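PDB 1Y7W: halotolerant alpha-type carbonic anhydrase (dCA II) from Dunaliella salina, which catalyses the reversible hydration of carbon dioxide to bicarbonate at a bound zinc ion and tolerates high salt. Local coordinates for residues Q60-S65 against E285-N290; G77-G82 against N212-L217; V95-G100 against T204-D209; F131-S136 against K257-V262; T163-V168 against R239-V244. All blocks are in the same frame, centred on the assembly; numbering follows the deposited sequence.

Contact 1: residues Q60-S65 against E285-N290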
# COMPACT_ATOMS: atom_id res chain seq x y z
N GLN A 60 4.29 -17.77 -13.67
CA GLN A 60 2.89 -18.15 -13.79
C GLN A 60 1.95 -17.03 -14.12
O GLN A 60 0.73 -17.24 -14.11
CB GLN A 60 2.41 -18.79 -12.51
CG GLN A 60 3.34 -19.89 -12.08
CD GLN A 60 2.70 -21.25 -12.21
OE1 GLN A 60 2.96 -22.15 -11.37
NE2 GLN A 60 1.86 -21.44 -13.26
N LEU A 61 2.44 -15.85 -14.44
CA LEU A 61 1.52 -14.74 -14.75
C LEU A 61 0.81 -14.99 -16.10
O LEU A 61 1.46 -15.43 -17.07
CB LEU A 61 2.29 -13.40 -14.79
CG LEU A 61 3.00 -13.10 -13.46
CD1 LEU A 61 3.80 -11.77 -13.57
CD2 LEU A 61 1.95 -13.01 -12.36
N MET A 62 -0.47 -14.70 -16.15
CA MET A 62 -1.29 -14.88 -17.33
C MET A 62 -1.43 -13.56 -18.11
O MET A 62 -1.07 -12.48 -17.62
CB MET A 62 -2.68 -15.40 -16.93
CG MET A 62 -2.69 -16.73 -16.17
SD MET A 62 -1.98 -18.14 -17.22
CE MET A 62 -0.39 -18.27 -16.61
N GLU A 63 -1.92 -13.68 -19.34
CA GLU A 63 -2.11 -12.53 -20.22
C GLU A 63 -3.31 -11.73 -19.75
O GLU A 63 -4.30 -12.27 -19.35
CB GLU A 63 -2.29 -12.98 -21.68
CG GLU A 63 -1.04 -13.71 -22.24
CD GLU A 63 0.26 -12.90 -22.09
OE1 GLU A 63 0.21 -11.64 -22.19
OE2 GLU A 63 1.35 -13.51 -21.89
N PRO A 64 -3.19 -10.39 -19.78
CA PRO A 64 -4.30 -9.55 -19.34
C PRO A 64 -5.63 -9.83 -19.97
O PRO A 64 -6.64 -9.76 -19.27
CB PRO A 64 -3.82 -8.14 -19.66
CG PRO A 64 -2.32 -8.27 -19.58
CD PRO A 64 -2.06 -9.58 -20.24
N SER A 65 -5.66 -10.12 -21.27
CA SER A 65 -6.95 -10.35 -21.90
C SER A 65 -7.65 -11.58 -21.35
O SER A 65 -8.85 -11.72 -21.52
CB SER A 65 -6.81 -10.47 -23.43
OG SER A 65 -6.01 -11.62 -23.75
N GLU A 285 -6.05 -16.44 -10.74
CA GLU A 285 -4.81 -16.41 -11.53
C GLU A 285 -4.29 -15.00 -11.28
O GLU A 285 -5.02 -14.17 -10.74
CB GLU A 285 -5.01 -16.59 -13.04
CG GLU A 285 -5.57 -17.94 -13.46
CD GLU A 285 -4.58 -19.08 -13.29
OE1 GLU A 285 -3.38 -18.80 -13.02
OE2 GLU A 285 -5.01 -20.27 -13.44
N VAL A 286 -3.02 -14.75 -11.62
CA VAL A 286 -2.43 -13.42 -11.42
C VAL A 286 -2.02 -13.07 -12.84
O VAL A 286 -1.56 -13.93 -13.57
CB VAL A 286 -1.22 -13.50 -10.46
CG1 VAL A 286 -0.65 -12.06 -10.18
CG2 VAL A 286 -1.69 -14.10 -9.10
N TYR A 287 -2.15 -11.80 -13.22
CA TYR A 287 -1.90 -11.39 -14.61
C TYR A 287 -0.74 -10.41 -14.71
O TYR A 287 -0.47 -9.69 -13.77
CB TYR A 287 -3.21 -10.79 -15.17
CG TYR A 287 -4.38 -11.72 -14.94
CD1 TYR A 287 -5.08 -11.71 -13.73
CD2 TYR A 287 -4.74 -12.65 -15.91
CE1 TYR A 287 -6.11 -12.62 -13.49
CE2 TYR A 287 -5.76 -13.57 -15.68
CZ TYR A 287 -6.44 -13.55 -14.48
OH TYR A 287 -7.48 -14.38 -14.32
N LYS A 288 -0.01 -10.45 -15.82
CA LYS A 288 1.11 -9.56 -16.04
C LYS A 288 0.75 -8.39 -16.95
O LYS A 288 0.21 -8.58 -18.04
CB LYS A 288 2.29 -10.31 -16.64
CG LYS A 288 1.99 -11.12 -17.88
CD LYS A 288 3.27 -11.77 -18.29
CE LYS A 288 3.11 -12.75 -19.42
NZ LYS A 288 4.52 -13.32 -19.65
N TYR A 289 1.10 -7.20 -16.51
CA TYR A 289 0.80 -5.98 -17.24
C TYR A 289 2.08 -5.21 -17.57
O TYR A 289 3.01 -5.11 -16.75
CB TYR A 289 -0.14 -5.10 -16.39
CG TYR A 289 -1.50 -5.72 -16.13
CD1 TYR A 289 -1.72 -6.54 -15.03
CD2 TYR A 289 -2.55 -5.53 -17.03
CE1 TYR A 289 -2.94 -7.17 -14.84
CE2 TYR A 289 -3.80 -6.15 -16.86
CZ TYR A 289 -3.98 -6.97 -15.75
OH TYR A 289 -5.20 -7.56 -15.51
N ASN A 290 2.11 -4.66 -18.77
CA ASN A 290 3.24 -3.90 -19.28
C ASN A 290 4.50 -4.73 -19.42
O ASN A 290 5.60 -4.19 -19.37
CB ASN A 290 3.54 -2.65 -18.41
CG ASN A 290 2.31 -1.78 -18.20
OD1 ASN A 290 1.60 -1.45 -19.14
ND2 ASN A 290 2.04 -1.42 -16.95
O HOH W 1 -1.52 -17.02 -12.11
O HOH W 2 -6.85 -7.55 -17.51
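Lys288 lies against Leu61 and buries more surface here than any other residue. Its CB packs 3.6 Å from Leu61 CB, while its CG comes within 3.4 Å of Met62 O. Beyond CG, which a chi1 of 52° places between the backbone N and the carbonyl carbon, the chain is extended and carries the ammonium group to Glu63. The salt bridge there is long, 3.9 Å from Lys288 NZ to Glu63 OE2. Lysine thus offers methylenes to a leucine and a charge to an exposed acid. Leu61 CD1 lies on Lys288 CB, and Leu61 CD2 meets Val286 CG1 at 3.5 Å. Met62 packs its CB against Tyr287 CD2 and supplies the backbone pairing: Met62 N donates to Val286 O at 2.9 Å in a nearly straight bond, and Met62 O accepts from Lys288 N at 2.9 Å. These bonds make one isolated beta bridge between Met62 and Tyr287. Farther on, Pro64 CB presses on Tyr289 CE2 at 3.4 Å, and the hydroxyl of Tyr289 is hydrogen-bonded to Arg67. Strand 287-289 ends the large sheet, beside strand 224-229. Two straight backbone bonds, more than the long salt bridge, fix the alignment, with Leu61 and Val286 packed on the buried side.

Contact 2: residues G77-G82 against N212-L217. With NA (sodium ion), chain C.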
# COMPACT_ATOMS: atom_id res chain seq x y z
N GLY A 77 -2.70 10.44 -14.57
CA GLY A 77 -1.92 11.41 -13.81
C GLY A 77 -0.88 10.82 -12.88
O GLY A 77 0.06 11.54 -12.55
N LEU A 78 -1.05 9.57 -12.41
CA LEU A 78 -0.01 8.98 -11.53
C LEU A 78 1.29 8.79 -12.28
O LEU A 78 2.35 8.83 -11.68
CB LEU A 78 -0.46 7.61 -11.00
CG LEU A 78 -1.75 7.65 -10.20
CD1 LEU A 78 -2.16 6.20 -9.84
CD2 LEU A 78 -1.62 8.50 -8.99
N ASN A 79 1.23 8.57 -13.59
CA ASN A 79 2.46 8.33 -14.36
C ASN A 79 2.91 9.48 -15.26
O ASN A 79 3.57 9.25 -16.28
CB ASN A 79 2.30 7.03 -15.18
CG ASN A 79 3.62 6.49 -15.67
OD1 ASN A 79 4.61 6.52 -14.96
ND2 ASN A 79 3.64 5.97 -16.89
N VAL A 80 2.53 10.68 -14.89
CA VAL A 80 2.94 11.90 -15.60
C VAL A 80 3.56 12.78 -14.52
O VAL A 80 2.95 13.01 -13.46
CB VAL A 80 1.71 12.63 -16.29
CG1 VAL A 80 2.17 13.96 -16.96
CG2 VAL A 80 1.11 11.73 -17.35
N ASP A 81 4.80 13.23 -14.80
CA ASP A 81 5.57 14.13 -13.91
C ASP A 81 4.59 15.12 -13.30
O ASP A 81 3.86 15.82 -14.03
CB ASP A 81 6.59 14.90 -14.74
CG ASP A 81 7.53 15.77 -13.90
OD1 ASP A 81 7.23 16.21 -12.81
OD2 ASP A 81 8.62 16.06 -14.41
N GLY A 82 4.56 15.19 -11.97
CA GLY A 82 3.66 16.09 -11.27
C GLY A 82 3.81 17.57 -11.66
O GLY A 82 2.88 18.32 -11.49
N ASN A 212 5.45 14.35 -5.70
CA ASN A 212 5.33 14.14 -7.14
C ASN A 212 5.18 12.61 -7.30
O ASN A 212 6.15 11.84 -7.16
CB ASN A 212 6.63 14.67 -7.78
CG ASN A 212 6.59 14.71 -9.33
OD1 ASN A 212 7.19 15.63 -9.98
ND2 ASN A 212 5.94 13.72 -9.94
N VAL A 213 3.96 12.16 -7.56
CA VAL A 213 3.71 10.72 -7.63
C VAL A 213 4.62 9.99 -8.58
O VAL A 213 5.27 8.99 -8.21
CB VAL A 213 2.23 10.42 -7.97
CG1 VAL A 213 2.00 8.87 -8.02
CG2 VAL A 213 1.35 10.97 -6.89
N LYS A 214 4.69 10.49 -9.80
CA LYS A 214 5.49 9.84 -10.81
C LYS A 214 6.98 9.80 -10.51
O LYS A 214 7.65 8.75 -10.71
CB LYS A 214 5.21 10.51 -12.16
CG LYS A 214 6.23 10.21 -13.27
CD LYS A 214 6.11 8.78 -13.73
CE LYS A 214 6.53 8.63 -15.20
NZ LYS A 214 8.01 8.79 -15.27
N THR A 215 7.53 10.92 -10.05
CA THR A 215 8.97 10.92 -9.81
C THR A 215 9.39 10.39 -8.44
O THR A 215 10.49 9.85 -8.30
CB THR A 215 9.58 12.38 -10.01
OG1 THR A 215 9.14 13.25 -8.95
CG2 THR A 215 9.12 12.96 -11.36
N GLN A 216 8.52 10.49 -7.46
CA GLN A 216 8.92 10.05 -6.15
C GLN A 216 8.44 8.68 -5.69
O GLN A 216 9.11 8.07 -4.86
CB GLN A 216 8.49 11.10 -5.12
CG GLN A 216 9.28 12.41 -5.34
CD GLN A 216 8.93 13.45 -4.30
OE1 GLN A 216 7.85 14.04 -4.35
NE2 GLN A 216 9.84 13.66 -3.32
N LEU A 217 7.30 8.22 -6.21
CA LEU A 217 6.71 6.96 -5.78
C LEU A 217 6.72 5.84 -6.81
O LEU A 217 7.16 4.75 -6.48
CB LEU A 217 5.28 7.21 -5.27
CG LEU A 217 5.05 8.28 -4.18
CD1 LEU A 217 3.58 8.35 -3.92
CD2 LEU A 217 5.83 8.00 -2.87
NA NA C . 0.68 18.72 -12.12
O HOH W 3 2.76 12.48 -10.77
O HOH W 4 -1.44 19.29 -12.62
O HOH W 5 0.28 18.98 -9.98
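A water between Val80 and Lys214 joins the two backbones, lying 2.7 Å from Val80 O and accepting from Lys214 N at 2.9 Å. It thereby gives a partner to an amide in the first turn of helix 213-217. Lys214 CB lies 3.4 Å from Leu78 O. The side chain leaves with CG anti to its backbone N (chi1 164°), which places CG 3.7 Å from Asp81 N. Asn212 occupies the N-cap position of this short helix, and its backbone N donates to Gln216 OE1 at 2.8 Å, nearly straight. Next to the lysine, Leu78 CD2 meets Val213 CG1 at 3.8 Å, two branched apolar chains crossing on the buried side, where Leu78 also touches Met153 of strand 147-155. Asp81 OD1 takes the amide of Ala83, bracing the turn that follows. Glycine suits position 82, because a CB would run into Asn212. Its carbonyl faces the sodium ion, Gly82 O binding it at 2.3 Å alongside two waters and the carbonyls of Gln84 and Gly87.

Contact 3: residues V95-G100 against T204-D209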
# COMPACT_ATOMS: atom_id res chain seq x y z
N VAL A 95 1.74 13.16 7.45
CA VAL A 95 2.13 11.78 7.75
C VAL A 95 1.75 11.49 9.21
O VAL A 95 1.72 12.40 10.05
CB VAL A 95 3.63 11.59 7.49
CG1 VAL A 95 4.45 12.54 8.36
CG2 VAL A 95 4.04 10.14 7.76
N ASP A 96 1.39 10.24 9.50
CA ASP A 96 1.07 9.87 10.87
C ASP A 96 2.38 9.29 11.43
O ASP A 96 3.01 8.38 10.82
CB ASP A 96 -0.06 8.81 10.91
CG ASP A 96 -1.47 9.40 10.59
OD1 ASP A 96 -1.59 10.65 10.42
OD2 ASP A 96 -2.44 8.59 10.53
N LEU A 97 2.81 9.81 12.59
CA LEU A 97 4.04 9.31 13.16
C LEU A 97 3.79 8.09 14.06
O LEU A 97 3.85 8.17 15.30
CB LEU A 97 4.75 10.43 13.93
CG LEU A 97 5.19 11.59 13.02
CD1 LEU A 97 6.06 12.59 13.86
CD2 LEU A 97 5.99 11.04 11.78
N GLU A 98 3.44 6.97 13.44
CA GLU A 98 3.22 5.74 14.17
C GLU A 98 3.39 4.61 13.18
O GLU A 98 3.72 4.83 11.99
CB GLU A 98 1.81 5.69 14.80
CG GLU A 98 0.67 5.76 13.77
CD GLU A 98 -0.72 5.81 14.45
OE1 GLU A 98 -0.80 5.84 15.71
OE2 GLU A 98 -1.74 5.78 13.72
N GLN A 99 3.18 3.40 13.65
CA GLN A 99 3.30 2.22 12.78
C GLN A 99 2.63 2.42 11.39
O GLN A 99 1.49 2.90 11.34
CB GLN A 99 2.64 1.03 13.48
CG GLN A 99 2.82 -0.34 12.77
CD GLN A 99 1.89 -1.40 13.36
OE1 GLN A 99 2.28 -2.24 14.18
NE2 GLN A 99 0.65 -1.37 12.95
N GLY A 100 3.35 2.08 10.30
CA GLY A 100 2.80 2.18 8.95
C GLY A 100 2.99 3.52 8.26
O GLY A 100 2.92 3.61 7.04
N THR A 204 -0.32 12.65 14.75
CA THR A 204 -0.89 12.27 13.48
C THR A 204 -1.10 13.52 12.63
O THR A 204 -1.16 14.63 13.16
CB THR A 204 -2.23 11.50 13.65
OG1 THR A 204 -3.16 12.27 14.42
CG2 THR A 204 -1.98 10.14 14.33
N GLY A 205 -1.13 13.36 11.30
CA GLY A 205 -1.36 14.50 10.42
C GLY A 205 -0.32 15.60 10.43
O GLY A 205 -0.66 16.78 10.32
N VAL A 206 0.94 15.21 10.57
CA VAL A 206 2.09 16.10 10.61
C VAL A 206 2.41 16.56 9.16
O VAL A 206 2.59 15.75 8.27
CB VAL A 206 3.31 15.31 11.21
CG1 VAL A 206 4.65 16.11 11.11
CG2 VAL A 206 2.94 14.91 12.66
N SER A 207 2.49 17.86 8.93
CA SER A 207 2.75 18.35 7.57
C SER A 207 4.07 17.99 6.97
O SER A 207 5.09 18.08 7.64
CB SER A 207 2.60 19.87 7.53
OG SER A 207 1.24 20.17 7.79
N ILE A 208 4.06 17.56 5.71
CA ILE A 208 5.28 17.27 5.03
C ILE A 208 5.12 17.91 3.63
O ILE A 208 4.03 18.37 3.30
CB ILE A 208 5.56 15.76 4.93
CG1 ILE A 208 4.34 15.06 4.35
CG2 ILE A 208 5.97 15.22 6.30
CD1 ILE A 208 4.65 13.61 3.87
N ASP A 209 6.20 17.95 2.87
CA ASP A 209 6.22 18.57 1.55
C ASP A 209 5.34 17.85 0.56
O ASP A 209 5.06 16.65 0.72
CB ASP A 209 7.63 18.58 0.94
CG ASP A 209 8.62 19.46 1.68
OD1 ASP A 209 8.22 20.35 2.43
OD2 ASP A 209 9.83 19.23 1.48
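Val95 and Ile208 meet at about a right angle, Val95 CG1 touching Ile208 CG2 at 3.7 Å. A chi1 of 60° puts that CG1 between the backbone N and the carbonyl carbon, on the side from which Ile208 comes. Leu97 and Val206 repeat the perpendicular crossing, Leu97 CG standing 4.0 Å from Val206 CG2. Beta-branched valines and isoleucine fit here because they fill the surface close to the backbone, and Ile190 of helix 181-195 covers both Val95 and Leu97. Val95 and Val206 form an antiparallel hydrogen-bonded pair, with Val95 N donating to Val206 O at 2.8 Å and Val206 N donating to Val95 O at 3.0 Å. Gly205 and Val206 both face Val95, which makes a G1 beta bulge; the positive phi of Gly205 (63°) favours a glycine. The pair belongs to a small three-stranded sheet whose middle strand is 94-95. Asp96 leans across obliquely to Thr204: its OD1 accepts from Gly205 N at 2.9 Å, met nearly end-on to the C-O bond, and lies 3.4 Å from Thr204 CB. Replacing Asp96 by a leucine removes the carboxylate, which would probably cost the Gly205 amide this acceptor and leave the bulge less firmly fixed. Past it, Leu97 is the centre of an inverse gamma turn that bends the chain from the sheet, and Glu98 OE1 is hydrogen-bonded to His267.

Contact 4: residues F131-S136 against K257-V262. With ZN (zinc ion), chain D.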
# COMPACT_ATOMS: atom_id res chain seq x y z
N PHE A 131 2.85 2.18 4.67
CA PHE A 131 3.94 1.23 4.48
C PHE A 131 3.84 -0.05 5.32
O PHE A 131 3.26 -0.04 6.41
CB PHE A 131 5.29 1.88 4.87
CG PHE A 131 5.67 3.09 4.05
CD1 PHE A 131 5.25 4.36 4.43
CD2 PHE A 131 6.45 2.94 2.90
CE1 PHE A 131 5.60 5.46 3.66
CE2 PHE A 131 6.81 4.02 2.11
CZ PHE A 131 6.38 5.29 2.49
N HIS A 132 4.46 -1.11 4.82
CA HIS A 132 4.55 -2.37 5.60
C HIS A 132 6.09 -2.47 5.64
O HIS A 132 6.74 -2.60 4.59
CB HIS A 132 3.85 -3.51 4.86
CG HIS A 132 2.36 -3.32 4.83
ND1 HIS A 132 1.56 -3.67 5.89
CD2 HIS A 132 1.56 -2.69 3.94
CE1 HIS A 132 0.32 -3.28 5.66
NE2 HIS A 132 0.29 -2.68 4.48
N HIS A 133 6.62 -2.32 6.86
CA HIS A 133 8.06 -2.23 7.07
C HIS A 133 8.76 -3.43 7.68
O HIS A 133 8.20 -4.13 8.53
CB HIS A 133 8.40 -0.92 7.87
CG HIS A 133 7.34 -0.45 8.85
ND1 HIS A 133 7.12 -1.03 10.09
CD2 HIS A 133 6.45 0.58 8.78
CE1 HIS A 133 6.17 -0.38 10.73
NE2 HIS A 133 5.75 0.61 9.96
N PHE A 134 9.99 -3.63 7.21
CA PHE A 134 10.90 -4.71 7.56
C PHE A 134 10.62 -6.02 6.85
O PHE A 134 11.56 -6.73 6.47
CB PHE A 134 11.01 -4.84 9.06
CG PHE A 134 11.78 -3.69 9.65
CD1 PHE A 134 13.18 -3.61 9.48
CD2 PHE A 134 11.12 -2.62 10.24
CE1 PHE A 134 13.86 -2.46 9.89
CE2 PHE A 134 11.80 -1.49 10.63
CZ PHE A 134 13.16 -1.40 10.46
N LEU A 135 9.34 -6.36 6.64
CA LEU A 135 9.06 -7.51 5.81
C LEU A 135 7.89 -7.07 4.91
O LEU A 135 6.92 -6.56 5.44
CB LEU A 135 8.60 -8.74 6.63
CG LEU A 135 9.74 -9.54 7.33
CD1 LEU A 135 9.11 -10.74 8.04
CD2 LEU A 135 10.79 -9.98 6.25
N SER A 136 7.97 -7.29 3.61
CA SER A 136 6.89 -6.97 2.70
C SER A 136 5.70 -7.95 2.89
O SER A 136 5.87 -9.08 3.42
CB SER A 136 7.38 -7.06 1.25
OG SER A 136 7.86 -8.37 0.97
N LYS A 257 15.68 2.67 9.62
CA LYS A 257 15.65 3.05 11.03
C LYS A 257 14.52 4.03 11.32
O LYS A 257 13.97 4.03 12.42
CB LYS A 257 17.00 3.69 11.45
CG LYS A 257 17.00 4.28 12.89
CD LYS A 257 18.44 4.34 13.50
CE LYS A 257 18.45 5.08 14.86
NZ LYS A 257 17.95 6.46 14.69
N LEU A 258 14.15 4.85 10.33
CA LEU A 258 13.05 5.81 10.54
C LEU A 258 11.78 5.06 11.01
O LEU A 258 11.09 5.52 11.93
CB LEU A 258 12.73 6.56 9.24
CG LEU A 258 11.40 7.37 9.22
CD1 LEU A 258 11.60 8.64 10.05
CD2 LEU A 258 11.02 7.77 7.81
N PHE A 259 11.48 3.93 10.37
CA PHE A 259 10.29 3.17 10.72
C PHE A 259 10.29 2.64 12.14
O PHE A 259 9.25 2.64 12.82
CB PHE A 259 10.05 2.05 9.68
CG PHE A 259 9.77 2.60 8.30
CD1 PHE A 259 10.72 2.55 7.30
CD2 PHE A 259 8.54 3.21 8.05
CE1 PHE A 259 10.46 3.11 6.05
CE2 PHE A 259 8.27 3.77 6.81
CZ PHE A 259 9.24 3.71 5.80
N VAL A 260 11.45 2.19 12.61
CA VAL A 260 11.54 1.72 13.99
C VAL A 260 11.39 2.88 14.98
O VAL A 260 10.63 2.82 15.96
CB VAL A 260 12.92 1.08 14.30
CG1 VAL A 260 12.88 0.43 15.68
CG2 VAL A 260 13.28 0.14 13.30
N ASP A 261 12.14 3.94 14.73
CA ASP A 261 12.07 5.10 15.61
C ASP A 261 10.63 5.62 15.79
O ASP A 261 10.16 5.85 16.90
CB ASP A 261 12.97 6.21 15.06
CG ASP A 261 14.49 5.90 15.23
OD1 ASP A 261 15.27 6.63 14.59
OD2 ASP A 261 14.89 4.95 15.97
N VAL A 262 9.93 5.79 14.68
CA VAL A 262 8.58 6.28 14.67
C VAL A 262 7.63 5.27 15.27
O VAL A 262 6.80 5.60 16.15
CB VAL A 262 8.18 6.60 13.18
CG1 VAL A 262 6.67 6.92 13.04
CG2 VAL A 262 9.07 7.80 12.70
ZN ZN D . -1.21 -1.94 3.27
O HOH W 6 -2.64 -2.74 4.27
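Phe259 and Phe131 both carry CG anti to the carbonyl carbon (chi1 -64° for Phe259), and so bring their rings together between strand 120-133 and helix 253-266. Phe259 CE2 and CZ come over one face of Phe131, CE2 lying 3.9 Å from Phe131 CG; the planes stand 55° apart, an oblique meeting rather than a stack. His133 has a chi1 of 31°, away from the staggered values, which brings its ring against Phe259. There Phe259 CB makes a CH-pi contact over the imidazole face, 4.1 Å from its centroid, and Phe259 CD2 nears His133 CD2 at 3.4 Å. Both imidazole nitrogens are occupied, NE2 by the Gly100 amide and ND1 by Val272 O, which fixes the ring's rotation. Phe134 CZ packs tightly on Val260 CG2, 3.2 Å away. With Phe259 cut back to an alanine, CB would stay, but a gap would probably open between Phe131 and His133, leaving the Phe131 ring freer to shift. On the other side of the strand His132 NE2 binds the zinc ion at 2.1 Å, with His130 and His150 as fellow ligands. No hydrogen bond crosses this contact, so the helix is joined to the back of a metal-binding strand by aromatic and apolar packing.

Contact 5: residues T163-V168 against R239-V244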
# COMPACT_ATOMS: atom_id res chain seq x y z
N THR A 163 -18.53 -0.01 1.19
CA THR A 163 -18.37 -1.17 0.34
C THR A 163 -17.77 -0.82 -1.01
O THR A 163 -17.86 -1.62 -1.95
CB THR A 163 -19.72 -1.83 0.09
OG1 THR A 163 -20.57 -0.90 -0.62
CG2 THR A 163 -20.39 -2.16 1.44
N ALA A 164 -17.16 0.36 -1.09
CA ALA A 164 -16.59 0.84 -2.35
C ALA A 164 -15.51 -0.02 -2.98
O ALA A 164 -14.72 -0.68 -2.27
CB ALA A 164 -16.02 2.27 -2.14
N GLN A 165 -15.50 -0.08 -4.31
CA GLN A 165 -14.44 -0.82 -5.01
C GLN A 165 -13.13 -0.04 -4.73
O GLN A 165 -13.11 1.23 -4.84
CB GLN A 165 -14.70 -0.83 -6.51
CG GLN A 165 -13.53 -1.41 -7.26
CD GLN A 165 -13.46 -2.92 -7.07
OE1 GLN A 165 -14.38 -3.61 -7.50
NE2 GLN A 165 -12.37 -3.43 -6.45
N LEU A 166 -12.06 -0.75 -4.32
CA LEU A 166 -10.77 -0.11 -4.12
C LEU A 166 -9.74 -0.60 -5.15
O LEU A 166 -9.90 -1.67 -5.75
CB LEU A 166 -10.20 -0.42 -2.70
CG LEU A 166 -11.10 -0.04 -1.52
CD1 LEU A 166 -10.38 -0.35 -0.19
CD2 LEU A 166 -11.38 1.50 -1.63
N ALA A 167 -8.69 0.19 -5.38
CA ALA A 167 -7.59 -0.25 -6.26
C ALA A 167 -6.34 0.10 -5.48
O ALA A 167 -6.22 1.25 -5.01
CB ALA A 167 -7.59 0.52 -7.57
N VAL A 168 -5.43 -0.86 -5.29
CA VAL A 168 -4.24 -0.54 -4.53
C VAL A 168 -2.99 -0.83 -5.37
O VAL A 168 -2.91 -1.87 -6.09
CB VAL A 168 -4.19 -1.30 -3.16
CG1 VAL A 168 -2.81 -1.02 -2.41
CG2 VAL A 168 -5.41 -0.86 -2.30
N ARG A 239 -12.52 -6.41 -1.71
CA ARG A 239 -12.93 -5.33 -2.62
C ARG A 239 -11.74 -4.57 -3.15
O ARG A 239 -11.81 -3.36 -3.43
CB ARG A 239 -13.96 -4.42 -1.89
CG ARG A 239 -13.45 -3.64 -0.69
CD ARG A 239 -14.65 -3.13 0.19
NE ARG A 239 -14.19 -2.44 1.40
CZ ARG A 239 -13.93 -1.14 1.50
NH1 ARG A 239 -13.58 -0.68 2.66
NH2 ARG A 239 -14.00 -0.29 0.46
N VAL A 240 -10.64 -5.29 -3.37
CA VAL A 240 -9.44 -4.64 -3.88
C VAL A 240 -8.87 -5.16 -5.18
O VAL A 240 -8.59 -6.36 -5.29
CB VAL A 240 -8.25 -4.72 -2.88
CG1 VAL A 240 -6.99 -4.07 -3.50
CG2 VAL A 240 -8.61 -4.02 -1.59
N LYS A 241 -8.68 -4.28 -6.17
CA LYS A 241 -8.00 -4.69 -7.40
C LYS A 241 -6.52 -4.36 -7.08
O LYS A 241 -6.16 -3.18 -6.87
CB LYS A 241 -8.46 -3.86 -8.60
CG LYS A 241 -9.92 -4.05 -8.92
CD LYS A 241 -10.34 -5.51 -9.01
CE LYS A 241 -11.75 -5.60 -9.55
NZ LYS A 241 -12.13 -7.07 -9.61
N TRP A 242 -5.67 -5.39 -7.03
CA TRP A 242 -4.28 -5.19 -6.68
C TRP A 242 -3.40 -4.98 -7.91
O TRP A 242 -3.63 -5.59 -8.98
CB TRP A 242 -3.74 -6.42 -5.86
CG TRP A 242 -4.07 -6.31 -4.39
CD1 TRP A 242 -5.14 -6.87 -3.70
CD2 TRP A 242 -3.35 -5.55 -3.45
NE1 TRP A 242 -5.10 -6.50 -2.38
CE2 TRP A 242 -4.00 -5.68 -2.20
CE3 TRP A 242 -2.19 -4.75 -3.54
CZ2 TRP A 242 -3.54 -5.05 -1.04
CZ3 TRP A 242 -1.72 -4.14 -2.40
CH2 TRP A 242 -2.40 -4.29 -1.15
N HIS A 243 -2.40 -4.12 -7.76
CA HIS A 243 -1.44 -3.85 -8.84
C HIS A 243 -0.07 -3.85 -8.13
O HIS A 243 0.33 -2.85 -7.53
CB HIS A 243 -1.69 -2.48 -9.50
CG HIS A 243 -3.12 -2.24 -9.91
ND1 HIS A 243 -4.14 -2.06 -8.99
CD2 HIS A 243 -3.70 -2.20 -11.13
CE1 HIS A 243 -5.29 -1.94 -9.64
NE2 HIS A 243 -5.05 -2.03 -10.93
N VAL A 244 0.64 -4.97 -8.16
CA VAL A 244 1.93 -5.06 -7.49
C VAL A 244 3.08 -4.92 -8.51
O VAL A 244 3.28 -5.80 -9.33
CB VAL A 244 2.03 -6.41 -6.76
CG1 VAL A 244 3.33 -6.49 -6.00
CG2 VAL A 244 0.86 -6.54 -5.80
O HOH W 7 -12.49 -6.50 -6.28
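Arg239 O accepts from Leu166 N at 2.8 Å, and its guanidinium reaches back to the other strand: NH2 donates to Ala164 O at 2.9 Å, with the oxygen in the guanidinium plane. The ladder continues with Lys241 N to Leu166 O and Val168 N to Lys241 O, both 2.9 Å. Two carbonyls are doubly gripped. Leu166 O also takes the side-chain amide NE2 of Gln165, while Val168 O receives His243 N at 2.8 Å and His243 ND1 at 3.2 Å, the second from above the carbonyl plane though within the imidazole plane. Histidine suits that place because ring and backbone can serve one acceptor. These bonds pair strands 166-175 and 240-251, parallel neighbours in an otherwise largely antiparallel sheet, the central sheet of the alpha-carbonic anhydrase fold. Around them the side chains pack closely. Leu166 CD1 covers one face of the Arg239 guanidinium and Thr163 CA the opposite one, while NE at its edge forms a salt bridge with Asp237. Val168 lies beside Trp242, pointing the same way: its CB sits over the six-membered ring, 3.9 Å from the centroid and 14° off the normal, and CG1 nears CZ3 of Trp242 at 3.3 Å. Trp242 also meets the zinc ligand His150 edge-to-face, and its indole N-H goes to Ser230 O. As in related enzymes, Val168 and Trp242 probably line the apolar part of the active-site pocket.

From the N terminus, residues 60-65 meet 285-290, so contact 1 closes a loop of about 220 residues that holds all the others and fixes the last strand of the large sheet. Contact 2 (77-82 with 212-217) closes the next, at the sodium site, and contact 3 (95-100 with 204-209) nests inside it, pairing two strands of a small separate sheet. Contact 4 starts within both at 131-136 and ends beyond both at 257-262, crossing them; contact 5 is nested in contact 4 and also crosses contacts 2 and 3. Contacts 3 and 4 touch where Gly100 meets Phe131 and His133, linking the small sheet to the zinc-bearing strand. Contacts 1, 4 and 5 reach the same large sheet.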